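Local coordinates for protein D-psicose 3-epimerase (Agrobacterium tumefaciens, PDB 2HK0) that catalyses the metal-dependent C3 epimerisation that interconverts D-psicose and D-fructose, and probably acts on related ketohexoses, at residues Ile42-Lys47 with Ser74-Ile80; Ala57-Glu62 with Arg111-Val116; Leu82-Ile86 with Leu119-Gly125; Ile153-Asp158 with Val193-Val198. All coordinates share one frame; numbering follows the deposited sequence.

Contact 1 (Ile42-Lys47 with Ser74-Ile80)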
loop_
_atom_site.group_PDB
_atom_site.type_symbol
_atom_site.label_atom_id
_atom_site.label_comp_id
_atom_site.label_asym_id
_atom_site.label_seq_id
_atom_site.Cartn_x
_atom_site.Cartn_y
_atom_site.Cartn_z
ATOM N N ILE A 42 -28.545 -9.049 -20.609
ATOM C CA ILE A 42 -29.097 -7.726 -20.360
ATOM C C ILE A 42 -29.925 -7.754 -19.073
ATOM O O ILE A 42 -29.669 -7.004 -18.127
ATOM C CB ILE A 42 -30.013 -7.272 -21.510
ATOM C CG1 ILE A 42 -29.223 -7.172 -22.820
ATOM C CG2 ILE A 42 -30.652 -5.938 -21.155
ATOM C CD1 ILE A 42 -28.306 -5.997 -22.897
ATOM N N GLU A 43 -30.913 -8.644 -19.046
ATOM C CA GLU A 43 -31.800 -8.793 -17.900
ATOM C C GLU A 43 -31.071 -9.294 -16.657
ATOM O O GLU A 43 -31.325 -8.829 -15.551
ATOM C CB GLU A 43 -32.927 -9.775 -18.243
ATOM C CG GLU A 43 -33.936 -9.938 -17.115
ATOM C CD GLU A 43 -34.852 -11.142 -17.303
ATOM O OE1 GLU A 43 -35.379 -11.321 -18.422
ATOM O OE2 GLU A 43 -35.048 -11.898 -16.320
ATOM N N LYS A 44 -30.169 -10.254 -16.832
ATOM C CA LYS A 44 -29.437 -10.813 -15.703
ATOM C C LYS A 44 -28.564 -9.762 -15.023
ATOM O O LYS A 44 -28.597 -9.603 -13.799
ATOM C CB LYS A 44 -28.552 -11.967 -16.179
ATOM C CG LYS A 44 -27.848 -12.735 -15.073
ATOM C CD LYS A 44 -26.513 -13.262 -15.575
ATOM C CE LYS A 44 -26.215 -14.671 -15.122
ATOM N NZ LYS A 44 -26.136 -14.871 -13.675
ATOM N N VAL A 45 -27.763 -9.056 -15.819
ATOM C CA VAL A 45 -26.875 -8.036 -15.280
ATOM C C VAL A 45 -27.682 -6.918 -14.614
ATOM O O VAL A 45 -27.311 -6.426 -13.545
ATOM C CB VAL A 45 -25.958 -7.481 -16.408
ATOM C CG1 VAL A 45 -25.185 -6.278 -15.927
ATOM C CG2 VAL A 45 -24.999 -8.591 -16.862
ATOM N N ALA A 46 -28.802 -6.533 -15.223
ATOM C CA ALA A 46 -29.638 -5.490 -14.633
ATOM C C ALA A 46 -30.146 -5.974 -13.271
ATOM O O ALA A 46 -30.136 -5.227 -12.291
ATOM C CB ALA A 46 -30.817 -5.173 -15.544
ATOM N N LYS A 47 -30.579 -7.231 -13.211
ATOM C CA LYS A 47 -31.096 -7.776 -11.960
ATOM C C LYS A 47 -30.036 -7.815 -10.865
ATOM O O LYS A 47 -30.363 -7.768 -9.687
ATOM C CB LYS A 47 -31.648 -9.186 -12.172
ATOM C CG LYS A 47 -32.847 -9.278 -13.108
ATOM C CD LYS A 47 -34.114 -8.694 -12.505
ATOM C CE LYS A 47 -35.319 -9.025 -13.391
ATOM N NZ LYS A 47 -35.403 -10.499 -13.674
ATOM N N SER A 74 -35.097 -4.534 -24.625
ATOM C CA SER A 74 -34.832 -5.288 -23.411
ATOM C C SER A 74 -34.035 -4.418 -22.433
ATOM O O SER A 74 -34.325 -4.379 -21.237
ATOM C CB SER A 74 -34.034 -6.544 -23.736
ATOM O OG SER A 74 -33.752 -7.260 -22.552
ATOM N N ALA A 75 -33.023 -3.724 -22.949
ATOM C CA ALA A 75 -32.207 -2.858 -22.111
ATOM C C ALA A 75 -33.089 -1.744 -21.538
ATOM O O ALA A 75 -33.026 -1.436 -20.348
ATOM C CB ALA A 75 -31.045 -2.263 -22.932
ATOM N N LYS A 76 -33.918 -1.137 -22.376
ATOM C CA LYS A 76 -34.787 -0.074 -21.872
ATOM C C LYS A 76 -35.727 -0.598 -20.775
ATOM O O LYS A 76 -35.871 0.024 -19.725
ATOM C CB LYS A 76 -35.616 0.537 -23.002
ATOM C CG LYS A 76 -36.542 1.651 -22.515
ATOM C CD LYS A 76 -37.330 2.302 -23.641
ATOM C CE LYS A 76 -38.282 3.353 -23.068
ATOM N NZ LYS A 76 -39.076 4.064 -24.119
ATOM N N ASP A 77 -36.356 -1.747 -21.016
ATOM C CA ASP A 77 -37.279 -2.317 -20.039
ATOM C C ASP A 77 -36.606 -2.687 -18.729
ATOM O O ASP A 77 -37.242 -2.681 -17.685
ATOM C CB ASP A 77 -37.981 -3.558 -20.604
ATOM C CG ASP A 77 -38.929 -3.226 -21.737
ATOM O OD1 ASP A 77 -39.464 -2.099 -21.752
ATOM O OD2 ASP A 77 -39.150 -4.098 -22.605
ATOM N N ASN A 78 -35.322 -3.013 -18.775
ATOM C CA ASN A 78 -34.621 -3.389 -17.555
ATOM C C ASN A 78 -33.830 -2.244 -16.948
ATOM O O ASN A 78 -33.072 -2.434 -15.997
ATOM C CB ASN A 78 -33.721 -4.583 -17.838
ATOM C CG ASN A 78 -34.507 -5.873 -17.939
ATOM O OD1 ASN A 78 -34.948 -6.413 -16.929
ATOM N ND2 ASN A 78 -34.705 -6.362 -19.156
ATOM N N GLY A 79 -34.020 -1.056 -17.510
ATOM C CA GLY A 79 -33.347 0.130 -17.018
ATOM C C GLY A 79 -31.836 0.022 -16.975
ATOM O O GLY A 79 -31.214 0.501 -16.025
ATOM N N ILE A 80 -31.236 -0.592 -17.996
ATOM C CA ILE A 80 -29.785 -0.729 -18.030
ATOM C C ILE A 80 -29.210 -0.106 -19.311
ATOM O O ILE A 80 -29.842 -0.132 -20.370
ATOM C CB ILE A 80 -29.363 -2.227 -17.903
ATOM C CG1 ILE A 80 -27.850 -2.329 -17.701
ATOM C CG2 ILE A 80 -29.772 -3.008 -19.145
ATOM C CD1 ILE A 80 -27.397 -3.718 -17.318
HETATM O O HOH W 1 -37.174 -8.652 -18.825
#
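The side-chain amide of Asn-78 turns one face to helix 39-47: Glu-43 CA stands over that face, 4.0 Å from Asn-78 CG, with Glu-43 CB beside it. This joins two neighbouring outer helices of the TIM barrel, 39-47 and 65-77, where the second ends in a Schellman motif with Gly-79 as its C-prime residue. From the amide, ND2 reaches back to Ser-74 O (2.9 Å), a bond that limits the amide's rotation; Ser-74 O is gripped twice, since Asn-78 N reaches it from the opposite face of its carbonyl. The Glu-43 carboxylate lies nearly parallel to the amide, the planes 21° apart. Its OE2 is met from above by Lys-47 NZ in a salt bridge, while a water gives a hydrogen to OE1 and takes a weak bond from Asn-78 ND2, linking the helices at the surface.

The rest is mostly apolar. A chi1 of -62° sets Ile-42 CG1 beside the backbone N and CG2 anti to it, so that CG2 lies 3.6 Å from Ala-75 CA and also meets Ser-74 OG and Ile-80 CG2. Ala-46 CB abuts Asn-78 CB at 3.7 Å. Ile-42, Val-45 and Ile-80 all rest on Ile-53 of strand 52-56. Ile-80 crosses Val-45 at about a right angle, bringing Ile-80 CD1 to 3.7 Å from Val-45 CG1.

Contact 2 (Ala57-Glu62 with Arg111-Val116)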
loop_
_atom_site.group_PDB
_atom_site.type_symbol
_atom_site.label_atom_id
_atom_site.label_comp_id
_atom_site.label_asym_id
_atom_site.label_seq_id
_atom_site.Cartn_x
_atom_site.Cartn_y
_atom_site.Cartn_z
ATOM N N ALA A 57 -18.675 -5.516 -29.672
ATOM C CA ALA A 57 -19.211 -4.992 -30.923
ATOM C C ALA A 57 -19.415 -5.984 -32.066
ATOM O O ALA A 57 -20.414 -5.887 -32.783
ATOM C CB ALA A 57 -18.351 -3.837 -31.403
ATOM N N HIS A 58 -18.499 -6.939 -32.237
ATOM C CA HIS A 58 -18.617 -7.903 -33.334
ATOM C C HIS A 58 -19.952 -8.650 -33.318
ATOM O O HIS A 58 -20.540 -8.909 -34.374
ATOM C CB HIS A 58 -17.435 -8.895 -33.331
ATOM C CG HIS A 58 -17.673 -10.137 -32.528
ATOM N ND1 HIS A 58 -17.773 -10.133 -31.153
ATOM C CD2 HIS A 58 -17.827 -11.428 -32.911
ATOM C CE1 HIS A 58 -17.975 -11.367 -30.723
ATOM N NE2 HIS A 58 -18.013 -12.171 -31.770
ATOM N N HIS A 59 -20.432 -8.990 -32.129
ATOM C CA HIS A 59 -21.712 -9.676 -31.993
ATOM C C HIS A 59 -22.812 -8.825 -32.608
ATOM O O HIS A 59 -23.715 -9.327 -33.275
ATOM C CB HIS A 59 -22.052 -9.891 -30.518
ATOM C CG HIS A 59 -21.547 -11.180 -29.957
ATOM N ND1 HIS A 59 -21.948 -12.408 -30.439
ATOM C CD2 HIS A 59 -20.686 -11.436 -28.944
ATOM C CE1 HIS A 59 -21.355 -13.364 -29.746
ATOM N NE2 HIS A 59 -20.585 -12.800 -28.832
ATOM N N ILE A 60 -22.722 -7.527 -32.363
ATOM C CA ILE A 60 -23.705 -6.574 -32.847
ATOM C C ILE A 60 -23.865 -6.536 -34.370
ATOM O O ILE A 60 -24.974 -6.358 -34.871
ATOM C CB ILE A 60 -23.367 -5.173 -32.296
ATOM C CG1 ILE A 60 -23.397 -5.231 -30.764
ATOM C CG2 ILE A 60 -24.340 -4.135 -32.824
ATOM C CD1 ILE A 60 -23.028 -3.938 -30.067
ATOM N N ASN A 61 -22.771 -6.726 -35.101
ATOM C CA ASN A 61 -22.825 -6.695 -36.559
ATOM C C ASN A 61 -23.536 -7.887 -37.191
ATOM O O ASN A 61 -23.784 -7.897 -38.394
ATOM C CB ASN A 61 -21.416 -6.594 -37.143
ATOM C CG ASN A 61 -20.796 -5.234 -36.916
ATOM O OD1 ASN A 61 -21.500 -4.234 -36.852
ATOM N ND2 ASN A 61 -19.474 -5.189 -36.808
ATOM N N GLU A 62 -23.871 -8.884 -36.384
ATOM C CA GLU A 62 -24.528 -10.070 -36.913
ATOM C C GLU A 62 -26.028 -10.120 -36.698
ATOM O O GLU A 62 -26.718 -10.939 -37.308
ATOM C CB GLU A 62 -23.876 -11.326 -36.334
ATOM C CG GLU A 62 -22.481 -11.561 -36.890
ATOM C CD GLU A 62 -22.398 -11.206 -38.368
ATOM O OE1 GLU A 62 -23.237 -11.707 -39.154
ATOM O OE2 GLU A 62 -21.498 -10.418 -38.746
ATOM N N ARG A 111 -19.455 0.587 -40.268
ATOM C CA ARG A 111 -20.556 -0.369 -40.163
ATOM C C ARG A 111 -20.895 -0.677 -38.697
ATOM O O ARG A 111 -22.063 -0.648 -38.281
ATOM C CB ARG A 111 -20.177 -1.666 -40.883
ATOM C CG ARG A 111 -21.211 -2.767 -40.767
ATOM C CD ARG A 111 -20.626 -4.077 -41.255
ATOM N NE ARG A 111 -21.631 -5.126 -41.375
ATOM C CZ ARG A 111 -21.335 -6.418 -41.481
ATOM N NH1 ARG A 111 -20.064 -6.802 -41.473
ATOM N NH2 ARG A 111 -22.302 -7.322 -41.611
ATOM N N THR A 112 -19.866 -0.975 -37.913
ATOM C CA THR A 112 -20.057 -1.299 -36.507
ATOM C C THR A 112 -20.651 -0.115 -35.753
ATOM O O THR A 112 -21.576 -0.272 -34.973
ATOM C CB THR A 112 -18.715 -1.702 -35.860
ATOM O OG1 THR A 112 -18.155 -2.798 -36.588
ATOM C CG2 THR A 112 -18.911 -2.129 -34.432
ATOM N N LEU A 113 -20.115 1.075 -35.992
ATOM C CA LEU A 113 -20.605 2.282 -35.325
ATOM C C LEU A 113 -22.093 2.533 -35.633
ATOM O O LEU A 113 -22.860 2.928 -34.751
ATOM C CB LEU A 113 -19.761 3.487 -35.770
ATOM C CG LEU A 113 -18.688 4.167 -34.902
ATOM C CD1 LEU A 113 -18.229 3.292 -33.773
ATOM C CD2 LEU A 113 -17.515 4.582 -35.793
ATOM N N SER A 114 -22.501 2.312 -36.885
ATOM C CA SER A 114 -23.901 2.505 -37.258
ATOM C C SER A 114 -24.778 1.520 -36.486
ATOM O O SER A 114 -25.844 1.878 -35.984
ATOM C CB SER A 114 -24.100 2.287 -38.762
ATOM O OG SER A 114 -23.367 3.250 -39.510
ATOM N N ASN A 115 -24.329 0.276 -36.392
ATOM C CA ASN A 115 -25.099 -0.733 -35.674
ATOM C C ASN A 115 -25.135 -0.419 -34.176
ATOM O O ASN A 115 -26.171 -0.562 -33.530
ATOM C CB ASN A 115 -24.511 -2.120 -35.930
ATOM C CG ASN A 115 -24.762 -2.598 -37.354
ATOM O OD1 ASN A 115 -25.795 -2.287 -37.941
ATOM N ND2 ASN A 115 -23.826 -3.356 -37.907
ATOM N N VAL A 116 -23.999 0.032 -33.647
ATOM C CA VAL A 116 -23.861 0.392 -32.238
ATOM C C VAL A 116 -24.882 1.470 -31.855
ATOM O O VAL A 116 -25.483 1.429 -30.773
ATOM C CB VAL A 116 -22.418 0.890 -31.991
ATOM C CG1 VAL A 116 -22.375 1.878 -30.866
ATOM C CG2 VAL A 116 -21.497 -0.324 -31.721
#
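In this TIM barrel, a short, weakly bonded helix at 57-60 follows strand 52-56 and packs with its trailing turn on the long outer helix 99-118, the contact centring on Asn-61, Thr-112 and Asn-115. The amide of the buried Asn-61 is clamped at both ends by residues one helical turn apart. Its ND2 donates to Thr-112 OG1 at 2.7 Å in an almost straight bond (174°), with the oxygen lying in the amide plane. Its OD1 accepts from Asn-115 ND2, also at 2.7 Å; the donor is tilted 21° from the carbonyl plane of Asn-61, and the two amide planes stand 61° apart. One bond at each end fixes which way round the amide sits.

A second shell holds both partners: Thr-112 OG1 also bonds to Phe-108 O, and Asn-115 OD1 to Lys-118 NZ. The Thr-112 torsion puts OG1 beside the backbone N and leaves CG2 to press on Ala-57 CB at 3.5 Å. Ile-60 and Asn-115 run antiparallel alongside each other, Ile-60 CG2 coming within 3.7 Å of Asn-115 CB, and Ile-60 CD1 touches Val-116 CG2 more loosely.

Toward solvent, Arg-111 extends from CG to NE, and Asn-61 CB lies over one face of the Arg-111 guanidinium. Glu-62 adds an opposite charge there without forming a salt bridge: its OE2 is 4.3 Å from Arg-111 NH2 and far off the plane of the guanidinium, with no N-H aimed at it.

Contact 3 (Leu82-Ile86 with Leu119-Gly125)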
loop_
_atom_site.group_PDB
_atom_site.type_symbol
_atom_site.label_atom_id
_atom_site.label_comp_id
_atom_site.label_asym_id
_atom_site.label_seq_id
_atom_site.Cartn_x
_atom_site.Cartn_y
_atom_site.Cartn_z
ATOM N N LEU A 82 -26.202 0.282 -22.301
ATOM C CA LEU A 82 -25.236 -0.566 -22.976
ATOM C C LEU A 82 -23.991 0.215 -23.371
ATOM O O LEU A 82 -24.066 1.364 -23.820
ATOM C CB LEU A 82 -25.842 -1.222 -24.221
ATOM C CG LEU A 82 -26.548 -2.569 -24.006
ATOM C CD1 LEU A 82 -27.553 -2.469 -22.872
ATOM C CD2 LEU A 82 -27.231 -2.987 -25.283
ATOM N N THR A 83 -22.850 -0.432 -23.174
ATOM C CA THR A 83 -21.554 0.106 -23.536
ATOM C C THR A 83 -20.909 -0.993 -24.401
ATOM O O THR A 83 -21.294 -2.163 -24.297
ATOM C CB THR A 83 -20.744 0.390 -22.262
ATOM O OG1 THR A 83 -21.077 1.704 -21.786
ATOM C CG2 THR A 83 -19.299 0.311 -22.535
ATOM N N ALA A 84 -19.964 -0.648 -25.269
ATOM C CA ALA A 84 -19.368 -1.688 -26.098
ATOM C C ALA A 84 -17.877 -1.607 -26.333
ATOM O O ALA A 84 -17.284 -0.516 -26.355
ATOM C CB ALA A 84 -20.064 -1.754 -27.434
ATOM N N GLY A 85 -17.289 -2.791 -26.511
ATOM C CA GLY A 85 -15.876 -2.913 -26.791
ATOM C C GLY A 85 -15.727 -3.288 -28.261
ATOM O O GLY A 85 -16.625 -3.906 -28.852
ATOM N N ILE A 86 -14.609 -2.894 -28.863
ATOM C CA ILE A 86 -14.331 -3.206 -30.266
ATOM C C ILE A 86 -12.895 -3.698 -30.377
ATOM O O ILE A 86 -11.965 -3.041 -29.901
ATOM C CB ILE A 86 -14.485 -1.970 -31.183
ATOM C CG1 ILE A 86 -15.966 -1.611 -31.342
ATOM C CG2 ILE A 86 -13.867 -2.252 -32.567
ATOM C CD1 ILE A 86 -16.221 -0.480 -32.329
ATOM N N LEU A 119 -28.374 0.464 -31.005
ATOM C CA LEU A 119 -28.593 -0.074 -29.667
ATOM C C LEU A 119 -28.523 1.032 -28.619
ATOM O O LEU A 119 -28.495 0.762 -27.413
ATOM C CB LEU A 119 -27.559 -1.161 -29.337
ATOM C CG LEU A 119 -27.641 -2.474 -30.127
ATOM C CD1 LEU A 119 -26.576 -3.418 -29.622
ATOM C CD2 LEU A 119 -29.029 -3.109 -29.984
ATOM N N ASP A 120 -28.486 2.281 -29.079
ATOM C CA ASP A 120 -28.415 3.426 -28.178
ATOM C C ASP A 120 -27.152 3.366 -27.306
ATOM O O ASP A 120 -27.183 3.672 -26.113
ATOM C CB ASP A 120 -29.675 3.486 -27.299
ATOM C CG ASP A 120 -29.892 4.863 -26.675
ATOM O OD1 ASP A 120 -29.434 5.859 -27.274
ATOM O OD2 ASP A 120 -30.526 4.954 -25.599
ATOM N N ILE A 121 -26.047 2.953 -27.920
ATOM C CA ILE A 121 -24.749 2.869 -27.263
ATOM C C ILE A 121 -23.973 4.139 -27.643
ATOM O O ILE A 121 -23.868 4.480 -28.828
ATOM C CB ILE A 121 -23.964 1.631 -27.763
ATOM C CG1 ILE A 121 -24.610 0.351 -27.212
ATOM C CG2 ILE A 121 -22.495 1.733 -27.365
ATOM C CD1 ILE A 121 -24.037 -0.907 -27.807
ATOM N N HIS A 122 -23.419 4.830 -26.657
ATOM C CA HIS A 122 -22.679 6.060 -26.928
ATOM C C HIS A 122 -21.194 6.029 -26.560
ATOM O O HIS A 122 -20.455 6.988 -26.819
ATOM C CB HIS A 122 -23.383 7.222 -26.217
ATOM C CG HIS A 122 -24.717 7.547 -26.808
ATOM N ND1 HIS A 122 -24.875 8.480 -27.810
ATOM C CD2 HIS A 122 -25.936 6.984 -26.621
ATOM C CE1 HIS A 122 -26.133 8.473 -28.218
ATOM N NE2 HIS A 122 -26.795 7.573 -27.513
ATOM N N THR A 123 -20.759 4.929 -25.959
ATOM C CA THR A 123 -19.360 4.773 -25.563
ATOM C C THR A 123 -18.801 3.491 -26.167
ATOM O O THR A 123 -19.334 2.401 -25.948
ATOM C CB THR A 123 -19.213 4.722 -24.020
ATOM O OG1 THR A 123 -19.614 5.980 -23.465
ATOM C CG2 THR A 123 -17.773 4.447 -23.604
ATOM N N ILE A 124 -17.734 3.644 -26.940
ATOM C CA ILE A 124 -17.048 2.543 -27.605
ATOM C C ILE A 124 -15.601 2.595 -27.136
ATOM O O ILE A 124 -14.970 3.660 -27.186
ATOM C CB ILE A 124 -17.082 2.740 -29.140
ATOM C CG1 ILE A 124 -18.501 2.510 -29.652
ATOM C CG2 ILE A 124 -16.078 1.836 -29.821
ATOM C CD1 ILE A 124 -19.049 1.131 -29.363
ATOM N N GLY A 125 -15.069 1.463 -26.685
ATOM C CA GLY A 125 -13.695 1.456 -26.207
ATOM C C GLY A 125 -12.871 0.263 -26.646
ATOM O O GLY A 125 -13.397 -0.714 -27.182
HETATM O O HOH W 2 -27.734 2.077 -23.851
HETATM O O HOH W 3 -23.233 3.904 -24.197
#
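A bridging water links Leu-82 to His-122, giving a hydrogen to Leu-82 O at 2.7 Å and accepting one from His-122 N at 2.6 Å. It lies where two neighbouring parallel strands of the TIM barrel, 81-85 and 123-126, splay apart at their N-terminal ends; with helix 99-118 between them they form a beta-alpha-beta crossover. Another water joins Leu-82 N to Asp-120 O.

Further along, direct bonds replace the waters. Ala-84 pairs with Ile-124 by reaching both its neighbours: Ala-84 N donates to Thr-123 O (3.2 Å) and Ala-84 O accepts Gly-125 N (3.0 Å). Ile-86 N then bonds to Gly-125 O (3.0 Å). Thr-83 and Gly-85 make their backbone bonds to strand 52-56 and Ala-57 just after it, so strand 81-85 is held on both edges.

The face carrying Ala-84 and Ile-124 is packed under helix 99-118. With its CG1 beside the backbone N (chi1 -71°), Ile-121 lays that atom 3.6 Å from Leu-82 CB and brings CD1 near Ala-84 CB, which Ile-124 CD1 also meets. The tightest apolar contact is at the strand ends, where Ile-86 CD1 presses to 3.4 Å from Ile-124 CG2.

Contact 4 (Ile153-Asp158 with Val193-Val198)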
loop_
_atom_site.group_PDB
_atom_site.type_symbol
_atom_site.label_atom_id
_atom_site.label_comp_id
_atom_site.label_asym_id
_atom_site.label_seq_id
_atom_site.Cartn_x
_atom_site.Cartn_y
_atom_site.Cartn_z
ATOM N N ILE A 153 -7.816 7.036 -36.718
ATOM C CA ILE A 153 -8.822 7.419 -35.715
ATOM C C ILE A 153 -9.417 8.776 -36.064
ATOM O O ILE A 153 -10.630 8.983 -35.998
ATOM C CB ILE A 153 -8.202 7.482 -34.286
ATOM C CG1 ILE A 153 -7.822 6.067 -33.816
ATOM C CG2 ILE A 153 -9.176 8.127 -33.312
ATOM C CD1 ILE A 153 -9.003 5.098 -33.682
ATOM N N ASN A 154 -8.549 9.707 -36.425
ATOM C CA ASN A 154 -8.985 11.035 -36.816
ATOM C C ASN A 154 -10.043 10.884 -37.934
ATOM O O ASN A 154 -11.077 11.541 -37.914
ATOM C CB ASN A 154 -7.772 11.829 -37.328
ATOM C CG ASN A 154 -8.140 13.202 -37.842
ATOM O OD1 ASN A 154 -8.081 14.195 -37.114
ATOM N ND2 ASN A 154 -8.532 13.264 -39.098
ATOM N N GLY A 155 -9.776 9.984 -38.874
ATOM C CA GLY A 155 -10.672 9.757 -40.001
ATOM C C GLY A 155 -12.029 9.114 -39.771
ATOM O O GLY A 155 -12.864 9.122 -40.682
ATOM N N ILE A 156 -12.271 8.516 -38.603
ATOM C CA ILE A 156 -13.588 7.929 -38.347
ATOM C C ILE A 156 -14.295 8.705 -37.238
ATOM O O ILE A 156 -15.475 8.465 -36.950
ATOM C CB ILE A 156 -13.511 6.429 -37.897
ATOM C CG1 ILE A 156 -12.561 6.277 -36.702
ATOM C CG2 ILE A 156 -13.056 5.551 -39.048
ATOM C CD1 ILE A 156 -12.760 4.972 -35.939
ATOM N N ALA A 157 -13.581 9.647 -36.624
ATOM C CA ALA A 157 -14.141 10.412 -35.514
ATOM C C ALA A 157 -15.432 11.161 -35.817
ATOM O O ALA A 157 -16.383 11.118 -35.021
ATOM C CB ALA A 157 -13.096 11.386 -34.967
ATOM N N ASP A 158 -15.468 11.864 -36.948
ATOM C CA ASP A 158 -16.658 12.628 -37.300
ATOM C C ASP A 158 -17.860 11.709 -37.509
ATOM O O ASP A 158 -18.979 12.046 -37.126
ATOM C CB ASP A 158 -16.409 13.469 -38.560
ATOM C CG ASP A 158 -15.424 14.623 -38.324
ATOM O OD1 ASP A 158 -15.133 14.965 -37.152
ATOM O OD2 ASP A 158 -14.951 15.205 -39.328
ATOM N N VAL A 193 -4.806 13.321 -32.257
ATOM C CA VAL A 193 -5.966 13.060 -33.083
ATOM C C VAL A 193 -6.753 14.360 -33.241
ATOM O O VAL A 193 -7.273 14.639 -34.317
ATOM C CB VAL A 193 -6.871 11.960 -32.485
ATOM C CG1 VAL A 193 -8.234 11.976 -33.177
ATOM C CG2 VAL A 193 -6.200 10.581 -32.675
ATOM N N GLY A 194 -6.825 15.141 -32.163
ATOM C CA GLY A 194 -7.514 16.423 -32.189
ATOM C C GLY A 194 -9.011 16.406 -32.457
ATOM O O GLY A 194 -9.522 17.221 -33.215
ATOM N N LYS A 195 -9.722 15.478 -31.837
ATOM C CA LYS A 195 -11.161 15.393 -32.023
ATOM C C LYS A 195 -11.821 15.402 -30.653
ATOM O O LYS A 195 -11.351 14.752 -29.715
ATOM C CB LYS A 195 -11.512 14.126 -32.792
ATOM C CG LYS A 195 -11.006 14.117 -34.247
ATOM C CD LYS A 195 -11.816 15.060 -35.123
ATOM C CE LYS A 195 -11.372 14.989 -36.584
ATOM N NZ LYS A 195 -12.275 15.795 -37.459
ATOM N N ASN A 196 -12.902 16.157 -30.533
ATOM C CA ASN A 196 -13.609 16.271 -29.262
ATOM C C ASN A 196 -14.212 14.984 -28.730
ATOM O O ASN A 196 -14.423 14.862 -27.524
ATOM C CB ASN A 196 -14.714 17.313 -29.367
ATOM C CG ASN A 196 -14.183 18.679 -29.722
ATOM O OD1 ASN A 196 -13.130 19.091 -29.227
ATOM N ND2 ASN A 196 -14.906 19.395 -30.579
ATOM N N ASN A 197 -14.498 14.028 -29.610
ATOM C CA ASN A 197 -15.115 12.785 -29.156
ATOM C C ASN A 197 -14.169 11.587 -29.103
ATOM O O ASN A 197 -14.620 10.441 -29.153
ATOM C CB ASN A 197 -16.346 12.455 -30.029
ATOM C CG ASN A 197 -15.973 12.142 -31.469
ATOM O OD1 ASN A 197 -15.129 12.811 -32.062
ATOM N ND2 ASN A 197 -16.606 11.124 -32.034
ATOM N N VAL A 198 -12.862 11.847 -29.027
ATOM C CA VAL A 198 -11.874 10.777 -28.915
ATOM C C VAL A 198 -11.266 11.001 -27.535
ATOM O O VAL A 198 -10.768 12.089 -27.226
ATOM C CB VAL A 198 -10.804 10.840 -30.024
ATOM C CG1 VAL A 198 -9.753 9.757 -29.798
ATOM C CG2 VAL A 198 -11.476 10.618 -31.405
HETATM O O HOH W 4 -15.581 14.677 -34.173
#
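Lys-195 lies across helix 142-162, its CB 3.8 Å from Ala-157 CB, and this is where the loop between helix 183-193 and strand 198-203 meets an outer helix of the TIM barrel. Lys-195 CG comes closer to the same methyl, 3.5 Å from Ala-157 CB; there the chain bends (chi2 -73°) and runs extended. CD lies 3.9 Å from both Ala-157 CB and Asp-158 OD1, and CE lies 3.7 Å from Asn-154 O. At the tip NZ forms a salt bridge with Asp-158, 3.0 Å from OD1 on its syn side but 34° out of the carboxylate plane, with a weak second bond to OD2.

Lys-195 also opens a type I beta turn that ends at Val-198 and carries Asn-197 against the helix. Asn-197 ND2 donates to Ala-157 O at 3.0 Å and also bonds to Ile-165 O, so it ties the turn to the helix and to Ile-165 just before strand 166-170. On the apolar side, Ile-153 CG2 touches both Val-193 CG2 and Val-198 CG2, each at 3.9 Å. A single water completes the polar side, donating to both Asp-158 OD1 and Asn-197 OD1.

All four contacts belong to one eight-stranded TIM barrel. Contact 3 lies deepest, in the parallel wall, while contacts 1, 2 and 4 join helices and loops around it. Contacts 1 and 2 interleave along the chain, as do 2 and 3; contact 4 follows them all. Contact 3 touches both earlier ones: Leu-82 CD1 packs on Ile-42 and Ala-75 of contact 1, and Ala-57 of contact 2 abuts Ile-86. Contacts 2 and 3 are about 10 Å apart, centre to centre; helix 99-118 of contact 2 connects the two strands of contact 3. Contact 4 stands about 31 Å from contact 1, centre to centre, so the set runs round the barrel from the helix before its second strand to the loop leading into its sixth.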